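Beta-1,4-mannanase (Aplysia kurodai, PDB 3VUP) probably hydrolyses the beta-1,4-linked mannose backbone of mannans, acting as a TIM-barrel mannanase in the digestive fluid of the sea hare. Local coordinates at residues 58-63 and 258-263; 222-225 and 229-232; 26-31 and 110-115; 7-12 and 16-21. All blocks are in the same frame, centred on the assembly; numbering follows the deposited sequence. Where two conformers were deposited one is given.

Interaction 1: residues 58-63 and 258-263. With SO4 (sulfate ion), chain D.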
loop_
_atom_site.group_PDB
_atom_site.type_symbol
_atom_site.label_atom_id
_atom_site.label_comp_id
_atom_site.label_asym_id
_atom_site.label_seq_id
_atom_site.Cartn_x
_atom_site.Cartn_y
_atom_site.Cartn_z
ATOM N N SER A 58 -13.176 0.305 2.013
ATOM C CA SER A 58 -11.702 0.300 2.104
ATOM C C SER A 58 -11.122 1.694 1.938
ATOM O O SER A 58 -11.497 2.369 0.977
ATOM C CB SER A 58 -11.113 -0.522 0.953
ATOM O OG SER A 58 -11.274 -1.908 1.139
ATOM N N MET A 59 -10.178 2.085 2.791
ATOM C CA MET A 59 -9.451 3.346 2.661
ATOM C C MET A 59 -7.945 3.092 2.793
ATOM O O MET A 59 -7.521 2.555 3.819
ATOM C CB MET A 59 -9.892 4.304 3.773
ATOM C CG MET A 59 -9.269 5.691 3.725
ATOM S SD MET A 59 -10.015 6.807 2.526
ATOM C CE MET A 59 -11.412 7.445 3.453
ATOM N N ARG A 60 -7.161 3.504 1.799
ATOM C CA ARG A 60 -5.707 3.528 1.909
ATOM C C ARG A 60 -5.315 4.964 2.248
ATOM O O ARG A 60 -5.840 5.909 1.661
ATOM C CB ARG A 60 -5.072 3.094 0.589
ATOM C CG ARG A 60 -3.538 3.140 0.570
ATOM C CD ARG A 60 -3.033 2.408 -0.645
ATOM N NE ARG A 60 -1.586 2.336 -0.836
ATOM C CZ ARG A 60 -0.898 3.003 -1.762
ATOM N NH1 ARG A 60 -1.474 3.937 -2.514
ATOM N NH2 ARG A 60 0.393 2.740 -1.919
ATOM N N LEU A 61 -4.414 5.138 3.210
ATOM C CA LEU A 61 -3.936 6.473 3.566
ATOM C C LEU A 61 -2.503 6.362 4.061
ATOM O O LEU A 61 -2.073 5.306 4.535
ATOM C CB LEU A 61 -4.839 7.166 4.593
ATOM C CG LEU A 61 -4.726 6.786 6.072
ATOM C CD1 LEU A 61 -5.592 7.717 6.901
ATOM C CD2 LEU A 61 -5.132 5.346 6.319
ATOM N N TRP A 62 -1.759 7.446 3.908
ATOM C CA TRP A 62 -0.316 7.396 4.057
ATOM C C TRP A 62 0.120 7.976 5.393
ATOM O O TRP A 62 -0.408 8.996 5.843
ATOM C CB TRP A 62 0.361 8.144 2.920
ATOM C CG TRP A 62 0.123 7.601 1.531
ATOM C CD1 TRP A 62 -0.809 6.691 1.111
ATOM C CD2 TRP A 62 0.841 7.997 0.374
ATOM N NE1 TRP A 62 -0.686 6.479 -0.248
ATOM C CE2 TRP A 62 0.323 7.281 -0.722
ATOM C CE3 TRP A 62 1.902 8.879 0.160
ATOM C CZ2 TRP A 62 0.819 7.444 -2.022
ATOM C CZ3 TRP A 62 2.392 9.039 -1.108
ATOM C CH2 TRP A 62 1.847 8.332 -2.192
ATOM N N ILE A 63 1.104 7.320 6.007
ATOM C CA ILE A 63 1.501 7.604 7.379
ATOM C C ILE A 63 2.844 8.338 7.453
ATOM O O ILE A 63 2.859 9.565 7.502
ATOM C CB ILE A 63 1.509 6.314 8.251
ATOM C CG1 ILE A 63 0.212 5.501 8.046
ATOM C CG2 ILE A 63 1.731 6.666 9.710
ATOM C CD1 ILE A 63 -1.067 6.240 8.367
ATOM N N PHE A 258 -0.845 -10.194 -0.004
ATOM C CA PHE A 258 -1.513 -9.869 -1.248
ATOM C C PHE A 258 -0.701 -8.832 -1.971
ATOM O O PHE A 258 0.085 -8.097 -1.366
ATOM C CB PHE A 258 -2.970 -9.427 -1.046
ATOM C CG PHE A 258 -3.163 -8.129 -0.294
ATOM C CD1 PHE A 258 -3.352 -6.928 -0.976
ATOM C CD2 PHE A 258 -3.259 -8.126 1.087
ATOM C CE1 PHE A 258 -3.609 -5.746 -0.289
ATOM C CE2 PHE A 258 -3.521 -6.950 1.782
ATOM C CZ PHE A 258 -3.704 -5.759 1.093
ATOM N N TYR A 259 -0.844 -8.820 -3.288
ATOM C CA TYR A 259 -0.168 -7.856 -4.123
ATOM C C TYR A 259 -1.093 -6.679 -4.434
ATOM O O TYR A 259 -2.319 -6.789 -4.348
ATOM C CB TYR A 259 0.281 -8.529 -5.407
ATOM C CG TYR A 259 1.368 -9.572 -5.265
ATOM C CD1 TYR A 259 2.594 -9.267 -4.685
ATOM C CD2 TYR A 259 1.198 -10.852 -5.787
ATOM C CE1 TYR A 259 3.609 -10.217 -4.615
ATOM C CE2 TYR A 259 2.215 -11.804 -5.729
ATOM C CZ TYR A 259 3.418 -11.481 -5.149
ATOM O OH TYR A 259 4.449 -12.395 -5.098
ATOM N N GLN A 260 -0.484 -5.559 -4.803
ATOM C CA GLN A 260 -1.204 -4.318 -5.036
ATOM C C GLN A 260 -0.568 -3.601 -6.213
ATOM O O GLN A 260 0.577 -3.174 -6.137
ATOM C CB GLN A 260 -1.146 -3.435 -3.790
ATOM C CG GLN A 260 -1.877 -2.115 -3.983
ATOM C CD GLN A 260 -1.480 -1.021 -3.013
ATOM O OE1 GLN A 260 -1.601 0.161 -3.336
ATOM N NE2 GLN A 260 -0.995 -1.396 -1.831
ATOM N N PHE A 261 -1.308 -3.516 -7.312
ATOM C CA PHE A 261 -0.833 -2.852 -8.524
ATOM C C PHE A 261 -1.422 -1.447 -8.614
ATOM O O PHE A 261 -2.606 -1.249 -8.346
ATOM C CB PHE A 261 -1.343 -3.565 -9.780
ATOM C CG PHE A 261 -0.845 -4.981 -10.003
ATOM C CD1 PHE A 261 0.200 -5.553 -9.291
ATOM C CD2 PHE A 261 -1.447 -5.728 -11.003
ATOM C CE1 PHE A 261 0.616 -6.863 -9.572
ATOM C CE2 PHE A 261 -1.035 -7.014 -11.293
ATOM C CZ PHE A 261 0.001 -7.580 -10.582
ATOM N N HIS A 262 -0.621 -0.485 -9.065
ATOM C CA HIS A 262 -1.156 0.797 -9.501
ATOM C C HIS A 262 -1.190 0.800 -11.019
ATOM O O HIS A 262 -0.340 0.181 -11.659
ATOM C CB HIS A 262 -0.300 1.940 -8.973
ATOM C CG HIS A 262 -0.197 1.945 -7.488
ATOM N ND1 HIS A 262 0.690 2.750 -6.802
ATOM C CD2 HIS A 262 -0.867 1.238 -6.548
ATOM C CE1 HIS A 262 0.559 2.537 -5.507
ATOM N NE2 HIS A 262 -0.371 1.615 -5.326
ATOM N N SER A 263 -2.171 1.483 -11.596
ATOM C CA SER A 263 -2.258 1.517 -13.046
ATOM C C SER A 263 -2.808 2.826 -13.565
ATOM O O SER A 263 -3.938 3.207 -13.269
ATOM C CB SER A 263 -3.093 0.348 -13.570
ATOM O OG SER A 263 -3.090 0.303 -14.992
HETATM S S SO4 D . 3.286 -15.833 -6.235
HETATM O O1 SO4 D . 3.446 -17.053 -5.458
HETATM O O2 SO4 D . 2.070 -15.155 -5.811
HETATM O O3 SO4 D . 4.416 -14.949 -6.014
HETATM O O4 SO4 D . 3.158 -16.187 -7.647
#

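Interaction 2: residues 222-225 and 229-232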
loop_
_atom_site.group_PDB
_atom_site.type_symbol
_atom_site.label_atom_id
_atom_site.label_comp_id
_atom_site.label_asym_id
_atom_site.label_seq_id
_atom_site.Cartn_x
_atom_site.Cartn_y
_atom_site.Cartn_z
ATOM N N MET A 222 2.325 -4.137 -0.431
ATOM C CA MET A 222 3.177 -3.047 -0.884
ATOM C C MET A 222 2.623 -2.651 -2.249
ATOM O O MET A 222 2.253 -3.514 -3.047
ATOM C CB MET A 222 4.640 -3.510 -0.933
ATOM C CG MET A 222 5.623 -2.543 -1.576
ATOM S SD MET A 222 5.605 -2.656 -3.388
ATOM C CE MET A 222 5.933 -4.405 -3.586
ATOM N N GLY A 223 2.537 -1.351 -2.516
ATOM C CA GLY A 223 1.925 -0.868 -3.742
ATOM C C GLY A 223 2.922 -0.557 -4.849
ATOM O O GLY A 223 3.651 0.437 -4.774
ATOM N N VAL A 224 2.970 -1.402 -5.871
ATOM C CA VAL A 224 3.893 -1.165 -6.977
ATOM C C VAL A 224 3.345 -0.104 -7.921
ATOM O O VAL A 224 2.135 0.031 -8.104
ATOM C CB VAL A 224 4.232 -2.452 -7.771
ATOM C CG1 VAL A 224 4.866 -3.493 -6.852
ATOM C CG2 VAL A 224 3.017 -3.029 -8.494
ATOM N N TRP A 225 4.239 0.639 -8.558
ATOM C CA TRP A 225 3.812 1.711 -9.450
ATOM C C TRP A 225 3.147 1.201 -10.718
ATOM O O TRP A 225 2.361 1.907 -11.347
ATOM C CB TRP A 225 4.986 2.646 -9.752
ATOM C CG TRP A 225 5.524 2.656 -11.165
ATOM C CD1 TRP A 225 5.377 3.669 -12.071
ATOM C CD2 TRP A 225 6.337 1.658 -11.818
ATOM N NE1 TRP A 225 6.028 3.366 -13.241
ATOM C CE2 TRP A 225 6.623 2.139 -13.112
ATOM C CE3 TRP A 225 6.828 0.396 -11.450
ATOM C CZ2 TRP A 225 7.376 1.411 -14.036
ATOM C CZ3 TRP A 225 7.578 -0.327 -12.377
ATOM C CH2 TRP A 225 7.846 0.188 -13.648
ATOM N N SER A 229 7.084 -4.500 -12.320
ATOM C CA SER A 229 8.049 -4.969 -11.324
ATOM C C SER A 229 7.585 -6.191 -10.528
ATOM O O SER A 229 8.315 -6.650 -9.656
ATOM C CB SER A 229 8.358 -3.853 -10.340
ATOM O OG SER A 229 7.143 -3.475 -9.728
ATOM N N ASN A 230 6.408 -6.721 -10.850
ATOM C CA ASN A 230 5.673 -7.612 -9.953
ATOM C C ASN A 230 5.076 -8.816 -10.704
ATOM O O ASN A 230 4.163 -9.453 -10.202
ATOM C CB ASN A 230 4.557 -6.762 -9.300
ATOM C CG ASN A 230 4.015 -7.279 -7.948
ATOM O OD1 ASN A 230 3.212 -6.577 -7.345
ATOM N ND2 ASN A 230 4.450 -8.438 -7.475
ATOM N N THR A 231 5.594 -9.132 -11.890
ATOM C CA THR A 231 5.141 -10.304 -12.626
ATOM C C THR A 231 6.307 -10.891 -13.398
ATOM O O THR A 231 7.174 -10.151 -13.873
ATOM C CB THR A 231 3.966 -9.974 -13.586
ATOM O OG1 THR A 231 3.553 -11.153 -14.274
ATOM C CG2 THR A 231 4.342 -8.919 -14.613
ATOM N N ASP A 232 6.321 -12.218 -13.516
ATOM C CA ASP A 232 7.275 -12.910 -14.378
ATOM C C ASP A 232 6.737 -13.102 -15.792
ATOM O O ASP A 232 7.444 -13.613 -16.652
ATOM C CB ASP A 232 7.668 -14.248 -13.771
ATOM C CG ASP A 232 8.540 -14.084 -12.544
ATOM O OD1 ASP A 232 9.545 -13.338 -12.615
ATOM O OD2 ASP A 232 8.209 -14.675 -11.491
HETATM O O HOH W 1 2.369 -5.824 -4.721
#

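Interaction 3: residues 26-31 and 110-115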
loop_
_atom_site.group_PDB
_atom_site.type_symbol
_atom_site.label_atom_id
_atom_site.label_comp_id
_atom_site.label_asym_id
_atom_site.label_seq_id
_atom_site.Cartn_x
_atom_site.Cartn_y
_atom_site.Cartn_z
ATOM N N MET A 26 -4.470 14.020 4.595
ATOM C CA MET A 26 -5.129 15.307 4.762
ATOM C C MET A 26 -4.071 16.407 4.690
ATOM O O MET A 26 -4.087 17.234 3.773
ATOM C CB MET A 26 -5.931 15.362 6.058
ATOM C CG MET A 26 -6.777 16.629 6.193
ATOM S SD MET A 26 -7.880 16.970 4.805
ATOM C CE MET A 26 -8.850 15.459 4.782
ATOM N N SER A 27 -3.145 16.394 5.646
ATOM C CA SER A 27 -1.925 17.189 5.570
ATOM C C SER A 27 -0.781 16.222 5.289
ATOM O O SER A 27 -0.406 15.434 6.158
ATOM C CB SER A 27 -1.692 17.925 6.887
ATOM O OG SER A 27 -2.767 18.809 7.154
ATOM N N TYR A 28 -0.255 16.262 4.069
ATOM C CA TYR A 28 0.767 15.319 3.605
ATOM C C TYR A 28 1.887 15.132 4.623
ATOM O O TYR A 28 2.596 16.083 4.946
ATOM C CB TYR A 28 1.342 15.818 2.282
ATOM C CG TYR A 28 2.428 14.978 1.637
ATOM C CD1 TYR A 28 2.114 13.982 0.720
ATOM C CD2 TYR A 28 3.768 15.233 1.882
ATOM C CE1 TYR A 28 3.102 13.232 0.096
ATOM C CE2 TYR A 28 4.772 14.490 1.260
ATOM C CZ TYR A 28 4.433 13.492 0.359
ATOM O OH TYR A 28 5.411 12.746 -0.277
ATOM N N ALA A 29 2.019 13.903 5.124
ATOM C CA ALA A 29 3.074 13.495 6.065
ATOM C C ALA A 29 2.959 14.136 7.439
ATOM O O ALA A 29 3.866 13.994 8.259
ATOM C CB ALA A 29 4.469 13.736 5.480
ATOM N N TYR A 30 1.846 14.831 7.667
ATOM C CA TYR A 30 1.592 15.610 8.875
ATOM C C TYR A 30 0.240 15.259 9.482
ATOM O O TYR A 30 -0.424 16.120 10.061
ATOM C CB TYR A 30 1.605 17.105 8.537
ATOM C CG TYR A 30 2.946 17.731 8.723
ATOM C CD1 TYR A 30 3.982 17.446 7.858
ATOM C CD2 TYR A 30 3.180 18.602 9.778
ATOM C CE1 TYR A 30 5.226 18.008 8.041
ATOM C CE2 TYR A 30 4.407 19.164 9.971
ATOM C CZ TYR A 30 5.431 18.873 9.099
ATOM O OH TYR A 30 6.657 19.448 9.320
ATOM N N ASP A 31 -0.171 14.002 9.349
ATOM C CA ASP A 31 -1.493 13.570 9.792
ATOM C C ASP A 31 -1.483 12.793 11.107
ATOM O O ASP A 31 -2.507 12.708 11.773
ATOM C CB ASP A 31 -2.153 12.686 8.730
ATOM C CG ASP A 31 -2.678 13.463 7.537
ATOM O OD1 ASP A 31 -3.201 14.585 7.726
ATOM O OD2 ASP A 31 -2.614 12.912 6.410
ATOM N N LEU A 110 3.003 2.917 4.987
ATOM C CA LEU A 110 4.039 3.452 5.866
ATOM C C LEU A 110 4.955 4.456 5.173
ATOM O O LEU A 110 5.119 5.569 5.673
ATOM C CB LEU A 110 4.856 2.319 6.481
ATOM C CG LEU A 110 4.068 1.354 7.360
ATOM C CD1 LEU A 110 5.002 0.260 7.851
ATOM C CD2 LEU A 110 3.400 2.088 8.518
ATOM N N TRP A 111 5.531 4.065 4.033
ATOM C CA TRP A 111 6.598 4.823 3.388
ATOM C C TRP A 111 6.249 5.149 1.938
ATOM O O TRP A 111 5.320 4.574 1.358
ATOM C CB TRP A 111 7.897 4.024 3.411
ATOM C CG TRP A 111 8.351 3.619 4.780
ATOM C CD1 TRP A 111 8.303 2.364 5.317
ATOM C CD2 TRP A 111 8.939 4.462 5.783
ATOM N NE1 TRP A 111 8.812 2.374 6.588
ATOM C CE2 TRP A 111 9.212 3.647 6.897
ATOM C CE3 TRP A 111 9.241 5.827 5.856
ATOM C CZ2 TRP A 111 9.795 4.145 8.063
ATOM C CZ3 TRP A 111 9.821 6.320 7.015
ATOM C CH2 TRP A 111 10.086 5.481 8.102
ATOM N N ASN A 112 7.019 6.059 1.343
ATOM C CA ASN A 112 6.793 6.489 -0.028
ATOM C C ASN A 112 8.125 6.665 -0.748
ATOM O O ASN A 112 9.054 7.273 -0.203
ATOM C CB ASN A 112 6.049 7.827 -0.024
ATOM C CG ASN A 112 5.743 8.345 -1.415
ATOM O OD1 ASN A 112 5.530 7.566 -2.347
ATOM N ND2 ASN A 112 5.699 9.673 -1.562
ATOM N N ALA A 113 8.204 6.150 -1.974
ATOM C CA ALA A 113 9.362 6.366 -2.837
ATOM C C ALA A 113 8.993 6.987 -4.192
ATOM O O ALA A 113 9.813 6.999 -5.112
ATOM C CB ALA A 113 10.135 5.066 -3.042
ATOM N N ALA A 114 7.775 7.521 -4.318
ATOM C CA ALA A 114 7.341 8.130 -5.587
ATOM C C ALA A 114 7.856 9.551 -5.808
ATOM O O ALA A 114 7.698 10.105 -6.898
ATOM C CB ALA A 114 5.830 8.106 -5.702
ATOM N N VAL A 115 8.417 10.145 -4.757
ATOM C CA VAL A 115 9.092 11.432 -4.839
ATOM C C VAL A 115 10.432 11.279 -4.138
ATOM O O VAL A 115 10.643 10.318 -3.406
ATOM C CB VAL A 115 8.275 12.576 -4.189
ATOM C CG1 VAL A 115 6.969 12.790 -4.942
ATOM C CG2 VAL A 115 8.032 12.307 -2.704
#

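Interaction 4: residues 7-12 and 16-21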
loop_
_atom_site.group_PDB
_atom_site.type_symbol
_atom_site.label_atom_id
_atom_site.label_comp_id
_atom_site.label_asym_id
_atom_site.label_seq_id
_atom_site.Cartn_x
_atom_site.Cartn_y
_atom_site.Cartn_z
ATOM N N GLY A 7 -7.133 -18.524 -1.208
ATOM C CA GLY A 7 -6.641 -17.587 -2.203
ATOM C C GLY A 7 -7.455 -16.319 -2.403
ATOM O O GLY A 7 -7.181 -15.546 -3.319
ATOM N N HIS A 8 -8.454 -16.092 -1.558
ATOM C CA HIS A 8 -9.339 -14.932 -1.683
ATOM C C HIS A 8 -9.530 -14.225 -0.347
ATOM O O HIS A 8 -9.540 -14.882 0.696
ATOM C CB HIS A 8 -10.720 -15.376 -2.171
ATOM C CG HIS A 8 -10.690 -16.197 -3.421
ATOM N ND1 HIS A 8 -10.964 -17.549 -3.435
ATOM C CD2 HIS A 8 -10.416 -15.856 -4.701
ATOM C CE1 HIS A 8 -10.864 -18.002 -4.671
ATOM N NE2 HIS A 8 -10.532 -16.995 -5.459
ATOM N N PHE A 9 -9.750 -12.910 -0.382
ATOM C CA PHE A 9 -10.113 -12.182 0.831
ATOM C C PHE A 9 -11.452 -12.669 1.355
ATOM O O PHE A 9 -12.416 -12.836 0.595
ATOM C CB PHE A 9 -10.255 -10.683 0.579
ATOM C CG PHE A 9 -8.961 -9.959 0.360
ATOM C CD1 PHE A 9 -8.007 -9.875 1.361
ATOM C CD2 PHE A 9 -8.724 -9.310 -0.839
ATOM C CE1 PHE A 9 -6.827 -9.171 1.157
ATOM C CE2 PHE A 9 -7.556 -8.618 -1.046
ATOM C CZ PHE A 9 -6.602 -8.550 -0.051
ATOM N N VAL A 10 -11.502 -12.858 2.670
ATOM C CA VAL A 10 -12.715 -13.221 3.380
ATOM C C VAL A 10 -12.840 -12.332 4.614
ATOM O O VAL A 10 -11.850 -12.075 5.310
ATOM C CB VAL A 10 -12.687 -14.709 3.798
ATOM C CG1 VAL A 10 -13.888 -15.066 4.669
ATOM C CG2 VAL A 10 -12.632 -15.603 2.574
ATOM N N LEU A 11 -14.055 -11.856 4.872
ATOM C CA LEU A 11 -14.348 -11.121 6.093
ATOM C C LEU A 11 -15.696 -11.603 6.602
ATOM O O LEU A 11 -16.665 -11.647 5.847
ATOM C CB LEU A 11 -14.391 -9.608 5.844
ATOM C CG LEU A 11 -14.588 -8.768 7.117
ATOM C CD1 LEU A 11 -13.297 -8.665 7.904
ATOM C CD2 LEU A 11 -15.117 -7.398 6.784
ATOM N N ASN A 12 -15.757 -11.975 7.874
ATOM C CA ASN A 12 -17.023 -12.370 8.485
ATOM C C ASN A 12 -17.757 -13.453 7.698
ATOM O O ASN A 12 -18.972 -13.392 7.484
ATOM C CB ASN A 12 -17.896 -11.143 8.755
ATOM C CG ASN A 12 -17.363 -10.312 9.895
ATOM O OD1 ASN A 12 -16.841 -10.854 10.867
ATOM N ND2 ASN A 12 -17.466 -8.993 9.774
ATOM N N VAL A 16 -14.969 -11.209 0.187
ATOM C CA VAL A 16 -15.164 -9.767 0.117
ATOM C C VAL A 16 -14.297 -9.176 -0.991
ATOM O O VAL A 16 -13.148 -9.590 -1.171
ATOM C CB VAL A 16 -14.853 -9.084 1.491
ATOM C CG1 VAL A 16 -13.429 -9.366 1.939
ATOM C CG2 VAL A 16 -15.105 -7.590 1.460
ATOM N N PHE A 17 -14.854 -8.212 -1.722
ATOM C CA PHE A 17 -14.104 -7.408 -2.677
ATOM C C PHE A 17 -13.815 -6.073 -2.008
ATOM O O PHE A 17 -14.724 -5.464 -1.438
ATOM C CB PHE A 17 -14.927 -7.207 -3.951
ATOM C CG PHE A 17 -14.229 -6.401 -5.015
ATOM C CD1 PHE A 17 -13.439 -7.017 -5.986
ATOM C CD2 PHE A 17 -14.367 -5.022 -5.049
ATOM C CE1 PHE A 17 -12.800 -6.271 -6.969
ATOM C CE2 PHE A 17 -13.742 -4.273 -6.022
ATOM C CZ PHE A 17 -12.957 -4.900 -6.993
ATOM N N LEU A 18 -12.562 -5.626 -2.060
ATOM C CA LEU A 18 -12.181 -4.388 -1.392
ATOM C C LEU A 18 -12.390 -3.203 -2.326
ATOM O O LEU A 18 -11.667 -3.042 -3.309
ATOM C CB LEU A 18 -10.725 -4.457 -0.934
ATOM C CG LEU A 18 -10.385 -5.645 -0.028
ATOM C CD1 LEU A 18 -8.901 -5.686 0.267
ATOM C CD2 LEU A 18 -11.164 -5.571 1.266
ATOM N N SER A 19 -13.381 -2.374 -2.020
ATOM C CA SER A 19 -13.757 -1.265 -2.882
ATOM C C SER A 19 -13.645 0.051 -2.131
ATOM O O SER A 19 -14.235 0.209 -1.060
ATOM C CB SER A 19 -15.210 -1.439 -3.323
ATOM O OG SER A 19 -15.624 -0.312 -4.067
ATOM N N GLY A 20 -12.910 1.011 -2.675
ATOM C CA GLY A 20 -12.823 2.286 -2.003
ATOM C C GLY A 20 -11.812 3.171 -2.678
ATOM O O GLY A 20 -11.769 3.278 -3.910
ATOM N N GLY A 21 -10.978 3.813 -1.876
ATOM C CA GLY A 21 -10.025 4.738 -2.435
ATOM C C GLY A 21 -8.885 5.080 -1.508
ATOM O O GLY A 21 -8.818 4.632 -0.358
#

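Interaction 1: residues 58-63 and 258-263
Arg60 reaches across the inside of the barrel to Gln260 and His262. Its CB points at the far strand, and CG lies anti to the backbone N (chi1 177°); the chain then runs extended to NE and spans the gap between strands that are not neighbours. Arg60 CD comes to 3.8 Å from Gln260 OE1. NE of Arg60 lies 3.3 Å from Gln260 OE1, but the angle is too poor for a hydrogen bond, because the amide oxygen sits over the guanidinium face and not at its rim. That oxygen of Gln260 stands 3.2 Å above the centre of the Arg60 guanidinium, with the amide turned almost perpendicular to it, 87° between planes. NE1 of Trp62 lies 3.5 Å above the opposite face of Arg60, offset toward the rim. At the tip, NH2 of Arg60 meets the edge of the His262 ring at CE1, 3.6 Å away.

Gln260 suits its place because each end of the amide has work: OE1 accepts from His262 NE2 at 2.8 Å and 155°, while NE2 is hydrogen-bonded to Asp158. Salt bridges to Asp158 and Glu293 and hydrogen bonds to Asn22 and Asn161 fix the arginine's rotation, and His262 ND1 pairs with Glu162. In clan GH-A, to which this mannanase probably belongs, the catalytic glutamates stand at the ends of the fourth and seventh barrel strands, which would correspond here to 157-161 and 289-293. Through Asp158 and Glu293, Arg60 ties those two strands to 58-65, beside 259-262, and Trp320 of strand 318-322 packs against both Arg60 and Gln260.

Interaction 2: residues 222-225 and 229-232
Val224 packs against Ser229 and Asn230 where a barrel strand of the (beta/alpha)8 fold gives way to its loop on the C-terminal face: the chain leaves strand 220-224, turns, and folds back so that Ser229 and Asn230 come beside the strand end. The side chains of Val224 and Asn230 cross at about a right angle. The two methyls of the valine straddle the amide oxygen of the asparagine, OD1 lying 3.5 Å from CG1 and 3.7 Å from CG2 of Val224. Valine suits this spot because its compact, branched side chain fills the turn against the asparagine and also packs on Phe261 and Tyr240, while its backbone N and O pair with Gln260 and His262 of the next strand.

Ser229 approaches the valine from the loop side, its OG 3.7 Å from Val224 CB. A chi1 of 59° turns that hydroxyl toward both Val224 and Glu164. The OG is also near the plane of the Trp225 ring at its edge, 4.1 Å from CZ3. Glu164 serves as a shared acceptor, its OE2 bonded to the Ser229 hydroxyl and its OE1 to the Trp225 backbone N. A small serine therefore provides both packing and a polar tether for the turn.

Asn230 uses both ends of its amide, whose polar needs the valine methyls cannot meet. ND2 gives its hydrogen bond to Asn238 OD1, and a water lies 2.9 Å from both Asn230 OD1 and Met222 O, placed to donate to either.

Interaction 3: residues 26-31 and 110-115
Tyr28, which meets Asn112 and Val115 from the other segment, is the second residue of a type II beta turn from Ser27 to Tyr30, closed by Tyr30 N to Ser27 O at 2.8 Å. Ala29 takes the left-handed backbone conformation required at the third position. The carboxylate of Asp31 steadies the turn: OD2 accepts from Met26 N and OD1 from Ser27 N, both at 2.8 Å and both on the syn side, so one short acidic side chain ties down two successive amides.

From this turn Tyr28 sends out its ring with CG anti to the backbone N (chi1 180°), bringing the hydroxyl to strand 105-112. Asn112 ND2 gives Tyr28 OH a weak hydrogen bond, 3.3 Å long and bent to 134°. It approaches at the ring edge, with amide and ring planes 79° apart. CG2 of Val115 packs 3.6 Å from the same hydroxyl, an apolar neighbour at a partly exposed margin.

Asn112 is held through its oxygen. OD1 accepts from Ala114 N at 3.0 Å, forming an Asx turn as the chain leaves the strand, and it also takes a hydrogen bond from Asn161 ND2. Trp25 meets the Tyr28 ring edge-to-face. Loops following the first and third barrel strands meet here, as is characteristic of the C-terminal face of TIM-barrel glycosidases, where such loops shape the substrate cleft; a bound Tris molecule about 5 Å from the Asn112 side chain is consistent with a pocket.

Interaction 4: residues 7-12 and 16-21
Phe9 O accepts a hydrogen bond from Val16 N, 3.1 Å long and fairly straight at 163°. This backbone bond ties strand 8-11 to the chain just before strand 18-22, and apolar side chains close in round it. CG1 of Val16 lies between its own backbone N and carbonyl carbon (chi1 58°), which directs that methyl at strand 8-11. There it touches Phe9 CB at 3.7 Å and Leu11 CB at 4.0 Å. Phe9 and Leu11, two residues apart on a strand, point the same way, so a single valine methyl can pack against both.

Two residues further on, Leu18 repeats the direction of Val16 and crosses Phe9 at about a right angle. Its CD1 lies over one face of the Phe9 ring, 3.7 Å from the centroid and 21° off the normal, in a CH-pi contact; the nearest ring carbon to this methyl is Phe9 CE2, at 3.5 Å. A branched leucine suits the place because one methyl can settle on the flat face while its other neighbours, Leu105 and Phe107, lie on strand 105-112. Phe258 completes the aromatic packing, meeting Phe9 edge-to-face. Phe17, on the extended chain just before the strand, points the other way, toward Tyr312 and Ile338 of the surrounding helices.

Strand 8-11 is the middle member of a small antiparallel sheet, flanked by 3-5 and 14-15, while 18-22 is the first strand of the barrel. The contact thus seats the small N-terminal antiparallel sheet at the N-terminal ends of the barrel strands, probably closing the bottom of the barrel much as N-terminal hairpins do in some related GH-A enzymes.

How the interactions relate
All four contacts involve strands of one barrel but at different levels. Interaction 1 lies nearest the centre of the chain and is a network of charged and polar groups; interaction 4, at the opposite end of the barrel from interaction 3, is almost wholly apolar. Interactions 2 and 3 concern loops on the C-terminal face: interaction 2 is buried and mixes methyls with amide and hydroxyl groups, whereas interaction 3 is partly exposed and rests on a weak bond. Interaction 1 touches each of the others, through backbone pairing of 259-262 with 220-224 and of 58-65 with 18-22, and through Trp62 packing on Asn112. The other three do not touch one another.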